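Local coordinates for DSBA-like thioredoxin domain-containing protein (Pseudomonas aeruginosa PAO1, PDB 5HFI) that probably reduces disulfide bonds in the cytosol as a DsbA-like member of the thioredoxin superfamily, and binds glutathione, at residues A[11-16]-A[114-119]. Residues are numbered along the deposited sequence; the frame is centred on the assembly and turned at random.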
loop_
_atom_site.group_PDB
_atom_site.type_symbol
_atom_site.label_atom_id
_atom_site.label_comp_id
_atom_site.label_asym_id
_atom_site.label_seq_id
_atom_site.Cartn_x
_atom_site.Cartn_y
_atom_site.Cartn_z
ATOM N N TYR A 11 -9.773 1.030 -1.325
ATOM C CA TYR A 11 -8.530 0.500 -1.877
ATOM C C TYR A 11 -8.043 -0.631 -0.980
ATOM O O TYR A 11 -7.619 -0.391 0.155
ATOM C CB TYR A 11 -7.474 1.599 -2.004
ATOM C CG TYR A 11 -6.134 1.126 -2.537
ATOM C CD1 TYR A 11 -4.949 1.673 -2.067
ATOM C CD2 TYR A 11 -6.056 0.135 -3.509
ATOM C CE1 TYR A 11 -3.722 1.253 -2.548
ATOM C CE2 TYR A 11 -4.830 -0.294 -3.996
ATOM C CZ TYR A 11 -3.668 0.270 -3.509
ATOM O OH TYR A 11 -2.446 -0.147 -3.982
ATOM N N LEU A 12 -8.119 -1.859 -1.488
ATOM C CA LEU A 12 -7.556 -3.026 -0.820
ATOM C C LEU A 12 -6.125 -3.219 -1.307
ATOM O O LEU A 12 -5.894 -3.435 -2.502
ATOM C CB LEU A 12 -8.396 -4.270 -1.103
ATOM C CG LEU A 12 -9.699 -4.416 -0.317
ATOM C CD1 LEU A 12 -10.699 -5.259 -1.092
ATOM C CD2 LEU A 12 -9.413 -5.039 1.043
ATOM N N TYR A 13 -5.169 -3.157 -0.382
ATOM C CA TYR A 13 -3.758 -3.113 -0.725
ATOM C C TYR A 13 -2.972 -4.024 0.206
ATOM O O TYR A 13 -3.481 -4.515 1.218
ATOM C CB TYR A 13 -3.204 -1.687 -0.614
ATOM C CG TYR A 13 -3.056 -1.253 0.828
ATOM C CD1 TYR A 13 -1.835 -1.364 1.486
ATOM C CD2 TYR A 13 -4.140 -0.761 1.543
ATOM C CE1 TYR A 13 -1.696 -0.994 2.804
ATOM C CE2 TYR A 13 -4.009 -0.379 2.863
ATOM C CZ TYR A 13 -2.783 -0.501 3.489
ATOM O OH TYR A 13 -2.643 -0.128 4.803
ATOM N N ASP A 14 -1.699 -4.224 -0.142
ATOM C CA ASP A 14 -0.725 -4.736 0.802
ATOM C C ASP A 14 0.599 -4.050 0.511
ATOM O O ASP A 14 0.995 -3.959 -0.666
ATOM C CB ASP A 14 -0.544 -6.246 0.732
ATOM C CG ASP A 14 0.314 -6.769 1.854
ATOM O OD1 ASP A 14 1.549 -6.848 1.673
ATOM O OD2 ASP A 14 -0.251 -7.059 2.931
ATOM N N PRO A 15 1.302 -3.566 1.532
ATOM C CA PRO A 15 2.541 -2.815 1.279
ATOM C C PRO A 15 3.626 -3.615 0.573
ATOM O O PRO A 15 4.491 -3.010 -0.071
ATOM C CB PRO A 15 2.995 -2.379 2.682
ATOM C CG PRO A 15 1.808 -2.570 3.568
ATOM C CD PRO A 15 1.003 -3.675 2.970
ATOM N N LEU A 16 3.609 -4.945 0.656
ATOM C CA LEU A 16 4.628 -5.770 0.018
ATOM C C LEU A 16 4.162 -6.371 -1.302
ATOM O O LEU A 16 4.837 -7.252 -1.846
ATOM C CB LEU A 16 5.084 -6.876 0.971
ATOM C CG LEU A 16 5.890 -6.351 2.166
ATOM C CD1 LEU A 16 5.929 -7.360 3.294
ATOM C CD2 LEU A 16 7.296 -5.988 1.744
ATOM N N ALA A 114 -0.294 8.832 2.231
ATOM C CA ALA A 114 1.067 9.342 2.093
ATOM C C ALA A 114 2.074 8.402 2.739
ATOM O O ALA A 114 3.181 8.217 2.221
ATOM C CB ALA A 114 1.174 10.741 2.702
ATOM N N MET A 115 1.711 7.794 3.868
ATOM C CA MET A 115 2.640 6.882 4.529
ATOM C C MET A 115 2.821 5.602 3.721
ATOM O O MET A 115 3.937 5.076 3.626
ATOM C CB MET A 115 2.155 6.574 5.947
ATOM C CG MET A 115 2.766 5.322 6.571
ATOM S SD MET A 115 4.561 5.395 6.802
ATOM C CE MET A 115 4.809 7.047 7.399
ATOM N N LEU A 116 1.741 5.087 3.122
ATOM C CA LEU A 116 1.865 3.909 2.267
ATOM C C LEU A 116 2.805 4.177 1.099
ATOM O O LEU A 116 3.674 3.353 0.791
ATOM C CB LEU A 116 0.490 3.470 1.756
ATOM C CG LEU A 116 0.488 2.327 0.735
ATOM C CD1 LEU A 116 1.066 1.051 1.339
ATOM C CD2 LEU A 116 -0.914 2.072 0.186
ATOM N N ALA A 117 2.645 5.328 0.437
ATOM C CA ALA A 117 3.528 5.675 -0.672
ATOM C C ALA A 117 4.978 5.782 -0.215
ATOM O O ALA A 117 5.896 5.362 -0.930
ATOM C CB ALA A 117 3.075 6.987 -1.315
ATOM N N ARG A 118 5.203 6.349 0.974
ATOM C CA ARG A 118 6.565 6.474 1.490
ATOM C C ARG A 118 7.146 5.111 1.847
ATOM O O ARG A 118 8.332 4.853 1.603
ATOM C CB ARG A 118 6.582 7.392 2.711
ATOM C CG ARG A 118 7.976 7.638 3.279
ATOM C CD ARG A 118 8.828 8.448 2.310
ATOM N NE ARG A 118 10.229 8.514 2.721
ATOM C CZ ARG A 118 11.166 7.653 2.332
ATOM N NH1 ARG A 118 10.857 6.651 1.519
ATOM N NH2 ARG A 118 12.415 7.794 2.755
ATOM N N ILE A 119 6.325 4.237 2.441
ATOM C CA ILE A 119 6.760 2.883 2.775
ATOM C C ILE A 119 7.198 2.141 1.519
ATOM O O ILE A 119 8.235 1.463 1.502
ATOM C CB ILE A 119 5.634 2.125 3.505
ATOM C CG1 ILE A 119 5.545 2.552 4.971
ATOM C CG2 ILE A 119 5.829 0.614 3.398
ATOM C CD1 ILE A 119 4.322 1.996 5.688
#
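Leu-116, on one turn of helix 112-124, puts its two methyls among Tyr-11, Tyr-13 and Pro-15, at the end of strand 8-13 and the start of the loop that follows. With CG anti to the backbone N (chi1 174°), the fork reaches away from its own helix and both methyls meet the Tyr-13 ring. Leu-116 CD2 sits over one face of that ring in a CH-pi contact, 4.1 Å from the Tyr-13 ring centroid and displaced toward the rim. The same methyl, Leu-116 CD2, lies 4.0 Å from Tyr-11 CE1, so it bridges alternate residues of the strand. Leu-116 CD1 takes the neighbouring position, 3.7 Å from Tyr-13 CE1, and also meets Pro-15, whose CB is 4.2 Å away.

Pro-15 CB has a second neighbour one helical turn on, Ile-119 CG2 at 4.2 Å, so the proline faces both residues of the helix that take part. The two tyrosines also pack on each other, Tyr-13 CB lying over a face of the Tyr-11 ring. All five touching residues are buried, and the contacts between the two segments run from carbon to carbon.

Just past the strand, the CB of Asp-14 points away from the helix. Asp-14 OD1 accepts from Leu-16 N at 3.0 Å, closing an Asx turn around Pro-15, while OD2 takes the backbone N of Met-45. Thr-99 of helix 96-109 touches both Tyr-13 and Pro-15. Cys-20, the second cysteine of the CxxC, touches both tyrosines; the first, Cys-17, bonds covalently to glutathione. The arrangement is consistent with the helical insertion of DsbA-like folds packing on an inner strand of the thioredoxin sheet, the one that leads into the active-site CxxC.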